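Local coordinates for protein mannose-6-phosphate isomerase (Helicobacter pylori, PDB 2QH5) that probably makes GDP-mannose from mannose 1-phosphate and GTP through this N-terminal nucleotidyltransferase domain of a longer type 2 mannose-6-phosphate isomerase family protein, at residues F186-F191 against V260-K265; D131-G136 against M190-A195; N124-A129 against V139-S144; K204-I209 against D247-Q252. All blocks are in the same frame, centred on the assembly; numbering follows the deposited sequence.

Contact 1 of 4, residues F186-F191 against V260-K265; sequences FNSGMF and VELNAK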
loop_
_atom_site.group_PDB
_atom_site.type_symbol
_atom_site.label_atom_id
_atom_site.label_comp_id
_atom_site.label_asym_id
_atom_site.label_seq_id
_atom_site.Cartn_x
_atom_site.Cartn_y
_atom_site.Cartn_z
ATOM N N PHE A 186 -14.178 5.724 -4.493
ATOM C CA PHE A 186 -13.325 4.580 -4.804
ATOM C C PHE A 186 -12.170 4.563 -3.821
ATOM O O PHE A 186 -11.542 5.594 -3.570
ATOM C CB PHE A 186 -12.740 4.681 -6.218
ATOM C CG PHE A 186 -13.694 4.292 -7.317
ATOM C CD1 PHE A 186 -14.494 3.157 -7.201
ATOM C CD2 PHE A 186 -13.761 5.046 -8.488
ATOM C CE1 PHE A 186 -15.364 2.791 -8.225
ATOM C CE2 PHE A 186 -14.626 4.690 -9.513
ATOM C CZ PHE A 186 -15.428 3.557 -9.383
ATOM N N ASN A 187 -11.891 3.395 -3.261
ATOM C CA ASN A 187 -10.673 3.226 -2.487
ATOM C C ASN A 187 -9.452 3.263 -3.405
ATOM O O ASN A 187 -9.377 2.523 -4.389
ATOM C CB ASN A 187 -10.710 1.928 -1.685
ATOM C CG ASN A 187 -9.422 1.678 -0.938
ATOM O OD1 ASN A 187 -8.731 2.619 -0.527
ATOM N ND2 ASN A 187 -9.076 0.408 -0.770
ATOM N N SER A 188 -8.500 4.128 -3.078
ATOM C CA SER A 188 -7.323 4.317 -3.912
ATOM C C SER A 188 -6.388 3.124 -3.820
ATOM O O SER A 188 -5.607 2.869 -4.732
ATOM C CB SER A 188 -6.572 5.579 -3.502
ATOM O OG SER A 188 -5.888 5.376 -2.282
ATOM N N GLY A 189 -6.472 2.391 -2.717
ATOM C CA GLY A 189 -5.555 1.290 -2.464
ATOM C C GLY A 189 -4.313 1.752 -1.729
ATOM O O GLY A 189 -3.531 0.926 -1.281
ATOM N N MET A 190 -4.131 3.070 -1.616
ATOM C CA MET A 190 -3.071 3.668 -0.786
ATOM C C MET A 190 -3.499 3.698 0.679
ATOM O O MET A 190 -4.695 3.674 0.966
ATOM C CB MET A 190 -2.780 5.101 -1.219
ATOM C CG MET A 190 -2.505 5.304 -2.694
ATOM S SD MET A 190 -2.104 7.027 -3.019
ATOM C CE MET A 190 -1.144 7.435 -1.551
ATOM N N PHE A 191 -2.532 3.775 1.599
ATOM C CA PHE A 191 -2.813 3.708 3.035
ATOM C C PHE A 191 -1.722 4.377 3.835
ATOM O O PHE A 191 -0.563 4.315 3.454
ATOM C CB PHE A 191 -2.905 2.260 3.531
ATOM C CG PHE A 191 -4.042 1.486 2.952
ATOM C CD1 PHE A 191 -3.803 0.487 2.019
ATOM C CD2 PHE A 191 -5.351 1.760 3.325
ATOM C CE1 PHE A 191 -4.850 -0.220 1.462
ATOM C CE2 PHE A 191 -6.408 1.055 2.771
ATOM C CZ PHE A 191 -6.158 0.061 1.841
ATOM N N VAL A 260 -9.147 10.523 3.398
ATOM C CA VAL A 260 -8.675 11.799 2.851
ATOM C C VAL A 260 -8.941 11.766 1.345
ATOM O O VAL A 260 -8.631 10.779 0.692
ATOM C CB VAL A 260 -7.164 12.028 3.126
ATOM C CG1 VAL A 260 -6.714 13.390 2.616
ATOM C CG2 VAL A 260 -6.858 11.914 4.607
ATOM N N GLU A 261 -9.530 12.825 0.795
ATOM C CA GLU A 261 -9.864 12.856 -0.637
ATOM C C GLU A 261 -8.636 13.025 -1.529
ATOM O O GLU A 261 -7.778 13.872 -1.270
ATOM C CB GLU A 261 -10.860 13.976 -0.942
ATOM C CG GLU A 261 -12.190 13.868 -0.219
ATOM C CD GLU A 261 -12.959 15.175 -0.230
ATOM O OE1 GLU A 261 -12.964 15.858 -1.277
ATOM O OE2 GLU A 261 -13.559 15.520 0.811
ATOM N N LEU A 262 -8.558 12.210 -2.576
ATOM C CA LEU A 262 -7.513 12.355 -3.586
ATOM C C LEU A 262 -8.058 13.024 -4.842
ATOM O O LEU A 262 -8.729 12.392 -5.665
ATOM C CB LEU A 262 -6.867 11.008 -3.932
ATOM C CG LEU A 262 -5.544 10.663 -3.239
ATOM C CD1 LEU A 262 -5.106 9.254 -3.596
ATOM C CD2 LEU A 262 -4.451 11.660 -3.603
ATOM N N ASN A 263 -7.773 14.317 -4.966
ATOM C CA ASN A 263 -8.147 15.087 -6.142
ATOM C C ASN A 263 -6.870 15.480 -6.870
ATOM O O ASN A 263 -6.433 16.632 -6.804
ATOM C CB ASN A 263 -8.943 16.332 -5.735
ATOM C CG ASN A 263 -9.811 16.098 -4.507
ATOM O OD1 ASN A 263 -10.517 15.094 -4.411
ATOM N ND2 ASN A 263 -9.757 17.029 -3.559
ATOM N N ALA A 264 -6.267 14.508 -7.551
ATOM C CA ALA A 264 -4.944 14.701 -8.139
ATOM C C ALA A 264 -4.779 14.054 -9.519
ATOM O O ALA A 264 -3.651 13.847 -9.975
ATOM C CB ALA A 264 -3.869 14.201 -7.174
ATOM N N LYS A 265 -5.905 13.770 -10.177
ATOM C CA LYS A 265 -5.948 13.018 -11.445
ATOM C C LYS A 265 -5.380 11.605 -11.298
ATOM O O LYS A 265 -4.464 11.199 -12.022
ATOM C CB LYS A 265 -5.277 13.777 -12.599
ATOM C CG LYS A 265 -6.215 14.691 -13.364
ATOM C CD LYS A 265 -5.587 15.145 -14.669
ATOM C CE LYS A 265 -6.598 15.861 -15.549
ATOM N NZ LYS A 265 -6.010 16.212 -16.871
#
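S188 and M190 both lean on a single methyl group, CD1 of L262, at the mixed central sheet of a GT-A-type nucleotidyltransferase domain. L262 follows directly on strand 257-261, which is a second neighbour of strand 184-194 in the sheet: strand 138-144 runs between them and pairs with each, so the contact is made by side chains. F186, where the segment enters, bonds through its backbone to V143, while its ring meets Y154 edge-to-face. At N187 the side chain folds forward, and OD1 accepts the backbone N-H of G189 at 3.2 Å, an Asx turn. The donor sits above the amide plane, 74° out of it. S188 repeats the pattern one residue later. Its OG lies between the backbone N and the carbonyl carbon (chi1 74°), from where it accepts from M190 N at 3.0 Å in an ST turn. The same side chain offers its other atom to the contact, S188 CB being 4.0 Å from L262 CD1. The two overlapping turns span the corner at G189, whose phi of 89° lies in a region readily reached by glycine. Beyond the corner, M190 extends and then bends near its end, crossing the L262 side chain at about a right angle; the helix 119-134 is also reached, through Y122. F191 instead packs on helix 246-251. L262, for its part, also rests on F141 of the intervening strand. The closest approach across the two segments is that of M190 SD to L262 CD1, at 3.8 Å.

Contact 2 of 4, residues D131-G136 against M190-A195; sequences DLAQKG and MFVFQA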
loop_
_atom_site.group_PDB
_atom_site.type_symbol
_atom_site.label_atom_id
_atom_site.label_comp_id
_atom_site.label_asym_id
_atom_site.label_seq_id
_atom_site.Cartn_x
_atom_site.Cartn_y
_atom_site.Cartn_z
ATOM N N ASP A 131 -1.026 13.180 9.714
ATOM C CA ASP A 131 -1.501 13.767 10.963
ATOM C C ASP A 131 -2.544 12.870 11.631
ATOM O O ASP A 131 -2.455 12.610 12.836
ATOM C CB ASP A 131 -2.025 15.188 10.752
ATOM C CG ASP A 131 -2.026 16.005 12.038
ATOM O OD1 ASP A 131 -0.923 16.269 12.579
ATOM O OD2 ASP A 131 -3.126 16.378 12.510
ATOM N N LEU A 132 -3.495 12.369 10.837
ATOM C CA LEU A 132 -4.487 11.384 11.307
ATOM C C LEU A 132 -3.854 10.098 11.832
ATOM O O LEU A 132 -4.329 9.523 12.812
ATOM C CB LEU A 132 -5.478 11.028 10.199
ATOM C CG LEU A 132 -6.424 12.117 9.705
ATOM C CD1 LEU A 132 -7.104 11.708 8.405
ATOM C CD2 LEU A 132 -7.444 12.453 10.778
ATOM N N ALA A 133 -2.780 9.658 11.175
ATOM C CA ALA A 133 -2.060 8.448 11.567
ATOM C C ALA A 133 -1.411 8.582 12.941
ATOM O O ALA A 133 -1.339 7.611 13.697
ATOM C CB ALA A 133 -1.023 8.083 10.512
ATOM N N GLN A 134 -0.946 9.785 13.272
ATOM C CA GLN A 134 -0.355 10.029 14.592
ATOM C C GLN A 134 -1.402 10.019 15.697
ATOM O O GLN A 134 -1.068 9.858 16.877
ATOM C CB GLN A 134 0.400 11.354 14.623
ATOM C CG GLN A 134 1.589 11.406 13.709
ATOM C CD GLN A 134 2.419 12.646 13.934
ATOM O OE1 GLN A 134 2.326 13.615 13.173
ATOM N NE2 GLN A 134 3.224 12.637 14.999
ATOM N N LYS A 135 -2.666 10.192 15.305
ATOM C CA LYS A 135 -3.789 10.169 16.248
ATOM C C LYS A 135 -4.231 8.741 16.558
ATOM O O LYS A 135 -5.007 8.508 17.492
ATOM C CB LYS A 135 -4.964 11.006 15.730
ATOM C CG LYS A 135 -4.558 12.411 15.322
ATOM C CD LYS A 135 -5.558 13.447 15.784
ATOM C CE LYS A 135 -4.913 14.818 15.848
ATOM N NZ LYS A 135 -5.585 15.686 16.843
ATOM N N GLY A 136 -3.731 7.789 15.774
ATOM C CA GLY A 136 -3.971 6.375 16.036
ATOM C C GLY A 136 -4.928 5.736 15.053
ATOM O O GLY A 136 -5.480 4.672 15.332
ATOM N N MET A 190 -4.131 3.070 -1.616
ATOM C CA MET A 190 -3.071 3.668 -0.786
ATOM C C MET A 190 -3.499 3.698 0.679
ATOM O O MET A 190 -4.695 3.674 0.966
ATOM C CB MET A 190 -2.780 5.101 -1.219
ATOM C CG MET A 190 -2.505 5.304 -2.694
ATOM S SD MET A 190 -2.104 7.027 -3.019
ATOM C CE MET A 190 -1.144 7.435 -1.551
ATOM N N PHE A 191 -2.532 3.775 1.599
ATOM C CA PHE A 191 -2.813 3.708 3.035
ATOM C C PHE A 191 -1.722 4.377 3.835
ATOM O O PHE A 191 -0.563 4.315 3.454
ATOM C CB PHE A 191 -2.905 2.260 3.531
ATOM C CG PHE A 191 -4.042 1.486 2.952
ATOM C CD1 PHE A 191 -3.803 0.487 2.019
ATOM C CD2 PHE A 191 -5.351 1.760 3.325
ATOM C CE1 PHE A 191 -4.850 -0.220 1.462
ATOM C CE2 PHE A 191 -6.408 1.055 2.771
ATOM C CZ PHE A 191 -6.158 0.061 1.841
ATOM N N VAL A 192 -2.095 5.007 4.950
ATOM C CA VAL A 192 -1.131 5.508 5.932
ATOM C C VAL A 192 -1.580 5.068 7.317
ATOM O O VAL A 192 -2.772 5.064 7.613
ATOM C CB VAL A 192 -0.959 7.058 5.893
ATOM C CG1 VAL A 192 0.123 7.507 6.874
ATOM C CG2 VAL A 192 -0.609 7.545 4.484
ATOM N N PHE A 193 -0.622 4.656 8.140
ATOM C CA PHE A 193 -0.853 4.231 9.521
ATOM C C PHE A 193 0.489 4.020 10.193
ATOM O O PHE A 193 1.498 3.823 9.517
ATOM C CB PHE A 193 -1.685 2.933 9.635
ATOM C CG PHE A 193 -1.562 1.989 8.451
ATOM C CD1 PHE A 193 -0.347 1.383 8.123
ATOM C CD2 PHE A 193 -2.686 1.687 7.681
ATOM C CE1 PHE A 193 -0.254 0.522 7.040
ATOM C CE2 PHE A 193 -2.606 0.814 6.597
ATOM C CZ PHE A 193 -1.393 0.240 6.266
ATOM N N GLN A 194 0.508 4.066 11.519
ATOM C CA GLN A 194 1.693 3.672 12.255
ATOM C C GLN A 194 1.790 2.142 12.221
ATOM O O GLN A 194 0.765 1.457 12.173
ATOM C CB GLN A 194 1.604 4.182 13.687
ATOM C CG GLN A 194 2.865 4.016 14.491
ATOM C CD GLN A 194 2.589 3.883 15.965
ATOM O OE1 GLN A 194 2.091 2.851 16.434
ATOM N NE2 GLN A 194 2.912 4.927 16.713
ATOM N N ALA A 195 3.016 1.617 12.220
ATOM C CA ALA A 195 3.256 0.177 12.129
ATOM C C ALA A 195 2.604 -0.582 13.285
ATOM O O ALA A 195 1.909 -1.578 13.071
ATOM C CB ALA A 195 4.745 -0.107 12.073
HETATM O O HOH W 1 -1.695 5.006 13.010
#
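Where the last turn of helix 119-134 passes over strand 184-194, V192 meets A133. From its CB, which points toward the helix, the V192 side chain forks. CG1 stands anti to the backbone N (chi1 -176°) and runs to the methyl of A133, with V192 CG1 3.9 Å from A133 CB. CG2 takes the branch beside the backbone N; the side chain as a whole also touches A129, one helical turn earlier, and F141 of the adjacent strand. At the small A133 methyl the two backbones come close: A133 CB is 4.0 Å from F193 CA. The F193 ring leads off elsewhere, stacking on F198 and touching M251. Polar groups meet a little further along through one water molecule. It donates to A133 O at 2.7 Å and accepts from Q194 N at 2.8 Å, joining the end of the helix to the end of the strand. A133 O also receives G136 N at 3.2 Å, as the helix stops in a Schellman motif with G136 at positive phi. Q194 in turn is the N-cap of helix 195-205, its OE1 held weakly by V197 N. The chemistry is therefore divided: buried methyl packing accompanies a close approach of helix and strand, while the water gives Q194 N an acceptor and A133 O a second donor, where one helix ends and another is about to begin.

Contact 3 of 4, residues N124-A129 against V139-S144; sequences NAIKKA and VTFGVS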
loop_
_atom_site.group_PDB
_atom_site.type_symbol
_atom_site.label_atom_id
_atom_site.label_comp_id
_atom_site.label_asym_id
_atom_site.label_seq_id
_atom_site.Cartn_x
_atom_site.Cartn_y
_atom_site.Cartn_z
ATOM N N ASN A 124 -0.342 17.348 -0.260
ATOM C CA ASN A 124 -1.265 17.880 0.753
ATOM C C ASN A 124 -2.023 16.765 1.466
ATOM O O ASN A 124 -2.057 16.718 2.704
ATOM C CB ASN A 124 -2.275 18.853 0.120
ATOM C CG ASN A 124 -1.631 20.142 -0.385
ATOM O OD1 ASN A 124 -0.670 20.651 0.197
ATOM N ND2 ASN A 124 -2.174 20.680 -1.474
ATOM N N ALA A 125 -2.627 15.880 0.665
ATOM C CA ALA A 125 -3.329 14.687 1.150
ATOM C C ALA A 125 -2.440 13.786 2.011
ATOM O O ALA A 125 -2.903 13.216 3.004
ATOM C CB ALA A 125 -3.914 13.902 -0.016
ATOM N N ILE A 126 -1.167 13.675 1.634
ATOM C CA ILE A 126 -0.196 12.889 2.398
ATOM C C ILE A 126 0.042 13.494 3.779
ATOM O O ILE A 126 -0.052 12.783 4.780
ATOM C CB ILE A 126 1.156 12.674 1.628
ATOM C CG1 ILE A 126 0.968 11.732 0.425
ATOM C CG2 ILE A 126 2.258 12.155 2.562
ATOM C CD1 ILE A 126 0.584 10.287 0.765
ATOM N N LYS A 127 0.319 14.796 3.838
ATOM C CA LYS A 127 0.566 15.468 5.126
ATOM C C LYS A 127 -0.647 15.448 6.057
ATOM O O LYS A 127 -0.491 15.392 7.282
ATOM C CB LYS A 127 1.111 16.889 4.939
ATOM C CG LYS A 127 2.635 16.912 4.739
ATOM C CD LYS A 127 3.333 18.050 5.500
ATOM C CE LYS A 127 3.719 19.213 4.583
ATOM N NZ LYS A 127 2.557 20.045 4.137
ATOM N N LYS A 128 -1.840 15.475 5.460
ATOM C CA LYS A 128 -3.095 15.271 6.184
ATOM C C LYS A 128 -3.155 13.856 6.761
ATOM O O LYS A 128 -3.318 13.679 7.973
ATOM C CB LYS A 128 -4.305 15.506 5.269
ATOM C CG LYS A 128 -4.648 16.964 4.986
ATOM C CD LYS A 128 -5.921 17.049 4.141
ATOM C CE LYS A 128 -6.428 18.477 3.989
ATOM N NZ LYS A 128 -5.744 19.210 2.885
ATOM N N ALA A 129 -3.004 12.856 5.888
ATOM C CA ALA A 129 -3.033 11.440 6.279
ATOM C C ALA A 129 -2.044 11.111 7.388
ATOM O O ALA A 129 -2.360 10.331 8.287
ATOM C CB ALA A 129 -2.775 10.572 5.093
ATOM N N VAL A 139 -5.476 5.211 7.835
ATOM C CA VAL A 139 -5.935 6.229 6.916
ATOM C C VAL A 139 -5.992 5.656 5.528
ATOM O O VAL A 139 -5.033 5.053 5.048
ATOM C CB VAL A 139 -5.037 7.497 6.948
ATOM C CG1 VAL A 139 -5.694 8.629 6.199
ATOM C CG2 VAL A 139 -4.747 7.914 8.381
ATOM N N THR A 140 -7.144 5.842 4.899
ATOM C CA THR A 140 -7.370 5.434 3.527
ATOM C C THR A 140 -7.619 6.679 2.661
ATOM O O THR A 140 -7.749 7.781 3.190
ATOM C CB THR A 140 -8.540 4.442 3.449
ATOM O OG1 THR A 140 -8.565 3.843 2.150
ATOM C CG2 THR A 140 -9.870 5.132 3.731
ATOM N N PHE A 141 -7.661 6.513 1.340
ATOM C CA PHE A 141 -7.800 7.650 0.436
ATOM C C PHE A 141 -8.964 7.474 -0.536
ATOM O O PHE A 141 -9.070 6.448 -1.210
ATOM C CB PHE A 141 -6.512 7.891 -0.359
ATOM C CG PHE A 141 -5.354 8.400 0.464
ATOM C CD1 PHE A 141 -4.598 7.534 1.259
ATOM C CD2 PHE A 141 -4.984 9.736 0.406
ATOM C CE1 PHE A 141 -3.517 8.002 2.007
ATOM C CE2 PHE A 141 -3.899 10.212 1.152
ATOM C CZ PHE A 141 -3.165 9.344 1.949
ATOM N N GLY A 142 -9.823 8.488 -0.618
ATOM C CA GLY A 142 -10.997 8.427 -1.475
ATOM C C GLY A 142 -10.811 9.079 -2.833
ATOM O O GLY A 142 -10.161 10.118 -2.951
ATOM N N VAL A 143 -11.382 8.455 -3.857
ATOM C CA VAL A 143 -11.392 9.014 -5.205
ATOM C C VAL A 143 -12.837 9.045 -5.691
ATOM O O VAL A 143 -13.544 8.035 -5.626
ATOM C CB VAL A 143 -10.487 8.210 -6.178
ATOM C CG1 VAL A 143 -10.774 8.571 -7.633
ATOM C CG2 VAL A 143 -9.018 8.451 -5.860
ATOM N N SER A 144 -13.264 10.218 -6.155
ATOM C CA SER A 144 -14.646 10.456 -6.569
ATOM C C SER A 144 -15.040 9.645 -7.794
ATOM O O SER A 144 -14.420 9.743 -8.853
ATOM C CB SER A 144 -14.881 11.948 -6.812
ATOM O OG SER A 144 -13.726 12.556 -7.363
#
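The ring of F141 packs against helix 119-134 and is met from several directions by A125, I126 and A129. At its edge, near the ring plane, lies the carbonyl of A125, with A125 O 3.7 Å from F141 CE2. This places a partly negative oxygen beside the partly positive ring hydrogens, although the same oxygen is already bonded to A129 N within the helix. The methyl of A125 reaches the same ring carbon. Two further methyl groups approach the ring obliquely at its far end: A129 CB comes to 3.4 Å from F141 CZ, a tight fit, and I126 CD1 stands 4.0 Å from that atom. I126 starts out away from the strand, and its chain swings back to cross the phenyl group at about a right angle. The axes of segments 124-129 and 139-144 run roughly antiparallel (150°), 9.7 Å apart at closest approach, an alpha-beta pair in the layered, Rossmann-like core of the GT-A fold. V139 and F141, two residues apart on strand 138-144, face the helix together, whereas T140 between them faces away and touches F191 and M259. V139 straddles A129 with both branches. CG1 points opposite the backbone N across CA-CB (chi1 -169°) and packs on A129 CB at 3.7 Å, and V139 CG2 lies 3.4 Å from A129 O. On the side of the helix, A125 also touches V260 of the neighbouring parallel strand 257-261.

Contact 4 of 4, residues K204-I209 against D247-Q252; sequences KHAPTI and DIALMQ
L250 CD1, on the short helix 246-251, makes the main apolar contact with H205, at the break between helices 195-205 and 207-216. The two side chains cross at about a right angle, with L250 CD1 4.1 Å from H205 CB and nearly as close to ND1. With L250 CG on the far side of CA-CB from the backbone N (chi1 -179°), the isobutyl group reaches the break; F198 and E201 of helix 195-205 touch it as well. Beside this pair the methyls of A206 and A249 lie side by side, A206 CB to A249 CB 4.3 Å, and the A206 methyl also lies 3.7 Å from A249 O. The imidazole is held from its own helix: K204 CB lies over one face of the H205 ring, offset toward the rim, and ND1 has a weak hydrogen bond to E201 O. K204 NZ forms a salt bridge with E201 in turn. Among backbone bonds, I209 N to A206 O (3.1 Å) belongs to the first turn of helix 207-216, whereas a weak one, Q252 N to D247 O, accompanies the wider pi-type turn of the partner helix. A206 occupies the N-cap position of helix 207-216, with P207 in the first turn behind it. The arrangement is that of a helix break at one non-helical residue, packed on the short helix 246-251 of the GT-A-type domain.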
loop_
_atom_site.group_PDB
_atom_site.type_symbol
_atom_site.label_atom_id
_atom_site.label_comp_id
_atom_site.label_asym_id
_atom_site.label_seq_id
_atom_site.Cartn_x
_atom_site.Cartn_y
_atom_site.Cartn_z
ATOM N N LYS A 204 -6.437 -7.860 16.367
ATOM C CA LYS A 204 -7.861 -7.848 16.676
ATOM C C LYS A 204 -8.725 -8.520 15.613
ATOM O O LYS A 204 -9.602 -9.319 15.938
ATOM C CB LYS A 204 -8.365 -6.413 16.864
ATOM C CG LYS A 204 -8.078 -5.797 18.230
ATOM C CD LYS A 204 -9.243 -4.914 18.722
ATOM C CE LYS A 204 -9.256 -3.519 18.091
ATOM N NZ LYS A 204 -8.104 -2.667 18.524
ATOM N N HIS A 205 -8.482 -8.189 14.350
ATOM C CA HIS A 205 -9.462 -8.481 13.310
ATOM C C HIS A 205 -9.108 -9.628 12.377
ATOM O O HIS A 205 -10.003 -10.301 11.857
ATOM C CB HIS A 205 -9.819 -7.205 12.545
ATOM C CG HIS A 205 -10.608 -6.236 13.368
ATOM N ND1 HIS A 205 -10.077 -5.060 13.851
ATOM C CD2 HIS A 205 -11.877 -6.297 13.839
ATOM C CE1 HIS A 205 -10.990 -4.426 14.564
ATOM N NE2 HIS A 205 -12.090 -5.155 14.572
ATOM N N ALA A 206 -7.813 -9.852 12.172
ATOM C CA ALA A 206 -7.347 -11.017 11.426
ATOM C C ALA A 206 -6.171 -11.670 12.152
ATOM O O ALA A 206 -5.036 -11.643 11.658
ATOM C CB ALA A 206 -6.967 -10.623 10.007
ATOM N N PRO A 207 -6.443 -12.264 13.333
ATOM C CA PRO A 207 -5.402 -12.778 14.230
ATOM C C PRO A 207 -4.529 -13.867 13.618
ATOM O O PRO A 207 -3.338 -13.945 13.923
ATOM C CB PRO A 207 -6.195 -13.355 15.411
ATOM C CG PRO A 207 -7.572 -13.544 14.918
ATOM C CD PRO A 207 -7.795 -12.501 13.873
ATOM N N THR A 208 -5.121 -14.691 12.756
ATOM C CA THR A 208 -4.429 -15.833 12.177
ATOM C C THR A 208 -3.652 -15.445 10.927
ATOM O O THR A 208 -2.860 -16.230 10.405
ATOM C CB THR A 208 -5.405 -16.968 11.833
ATOM O OG1 THR A 208 -6.356 -16.505 10.864
ATOM C CG2 THR A 208 -6.126 -17.465 13.091
ATOM N N ILE A 209 -3.897 -14.232 10.448
ATOM C CA ILE A 209 -3.156 -13.677 9.323
ATOM C C ILE A 209 -1.899 -13.007 9.859
ATOM O O ILE A 209 -0.832 -13.089 9.256
ATOM C CB ILE A 209 -4.052 -12.725 8.502
ATOM C CG1 ILE A 209 -5.152 -13.549 7.833
ATOM C CG2 ILE A 209 -3.254 -11.916 7.473
ATOM C CD1 ILE A 209 -5.430 -13.150 6.411
ATOM N N ASP A 247 -8.078 -5.075 2.342
ATOM C CA ASP A 247 -9.434 -4.565 2.322
ATOM C C ASP A 247 -10.383 -5.573 2.927
ATOM O O ASP A 247 -11.297 -5.201 3.645
ATOM C CB ASP A 247 -9.862 -4.222 0.896
ATOM C CG ASP A 247 -8.811 -3.416 0.145
ATOM O OD1 ASP A 247 -7.763 -3.989 -0.237
ATOM O OD2 ASP A 247 -9.039 -2.209 -0.079
ATOM N N ILE A 248 -10.153 -6.852 2.651
ATOM C CA ILE A 248 -10.991 -7.921 3.191
ATOM C C ILE A 248 -10.588 -8.248 4.629
ATOM O O ILE A 248 -11.441 -8.353 5.514
ATOM C CB ILE A 248 -10.939 -9.183 2.287
ATOM C CG1 ILE A 248 -11.648 -8.907 0.954
ATOM C CG2 ILE A 248 -11.564 -10.393 2.981
ATOM C CD1 ILE A 248 -11.252 -9.844 -0.180
ATOM N N ALA A 249 -9.280 -8.376 4.851
ATOM C CA ALA A 249 -8.714 -8.756 6.151
ATOM C C ALA A 249 -9.010 -7.772 7.271
ATOM O O ALA A 249 -9.294 -8.174 8.407
ATOM C CB ALA A 249 -7.203 -8.950 6.033
ATOM N N LEU A 250 -8.939 -6.486 6.951
ATOM C CA LEU A 250 -8.884 -5.469 7.991
ATOM C C LEU A 250 -9.817 -4.289 7.772
ATOM O O LEU A 250 -10.539 -3.889 8.687
ATOM C CB LEU A 250 -7.445 -4.975 8.145
ATOM C CG LEU A 250 -7.137 -3.923 9.206
ATOM C CD1 LEU A 250 -7.549 -4.392 10.598
ATOM C CD2 LEU A 250 -5.657 -3.595 9.153
ATOM N N MET A 251 -9.799 -3.739 6.563
ATOM C CA MET A 251 -10.528 -2.508 6.279
ATOM C C MET A 251 -12.050 -2.669 6.339
ATOM O O MET A 251 -12.766 -1.700 6.540
ATOM C CB MET A 251 -10.087 -1.905 4.939
ATOM C CG MET A 251 -8.589 -1.658 4.830
ATOM S SD MET A 251 -7.975 -0.469 6.039
ATOM C CE MET A 251 -6.213 -0.734 5.971
ATOM N N GLN A 252 -12.550 -3.889 6.198
ATOM C CA GLN A 252 -13.989 -4.118 6.325
ATOM C C GLN A 252 -14.430 -4.337 7.779
ATOM O O GLN A 252 -15.621 -4.516 8.054
ATOM C CB GLN A 252 -14.435 -5.292 5.450
ATOM C CG GLN A 252 -14.515 -4.959 3.971
ATOM C CD GLN A 252 -15.311 -5.979 3.176
ATOM O OE1 GLN A 252 -15.740 -5.705 2.055
ATOM N NE2 GLN A 252 -15.514 -7.163 3.753
#

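How the contacts relate
From the N terminus, contact 3 closes first and shortest, tying helix 119-134 to the strand that follows it after a short turn. Contact 2 starts on the same helix, inside that loop, and ends on strand 184-194, so the two cross. Contact 1 opens on this strand, sharing M190 and F191 with contact 2, and closes the longest loop at the end of strand 257-261. Contact 4 is nested within it, joining the helices after strand 184-194 to the short helix 246-251. Contacts 1 and 3 are centred about 6 Å apart around strand 138-144. F191, touching D247 and M251, links this sheet and helix layer to contact 4 on the far side.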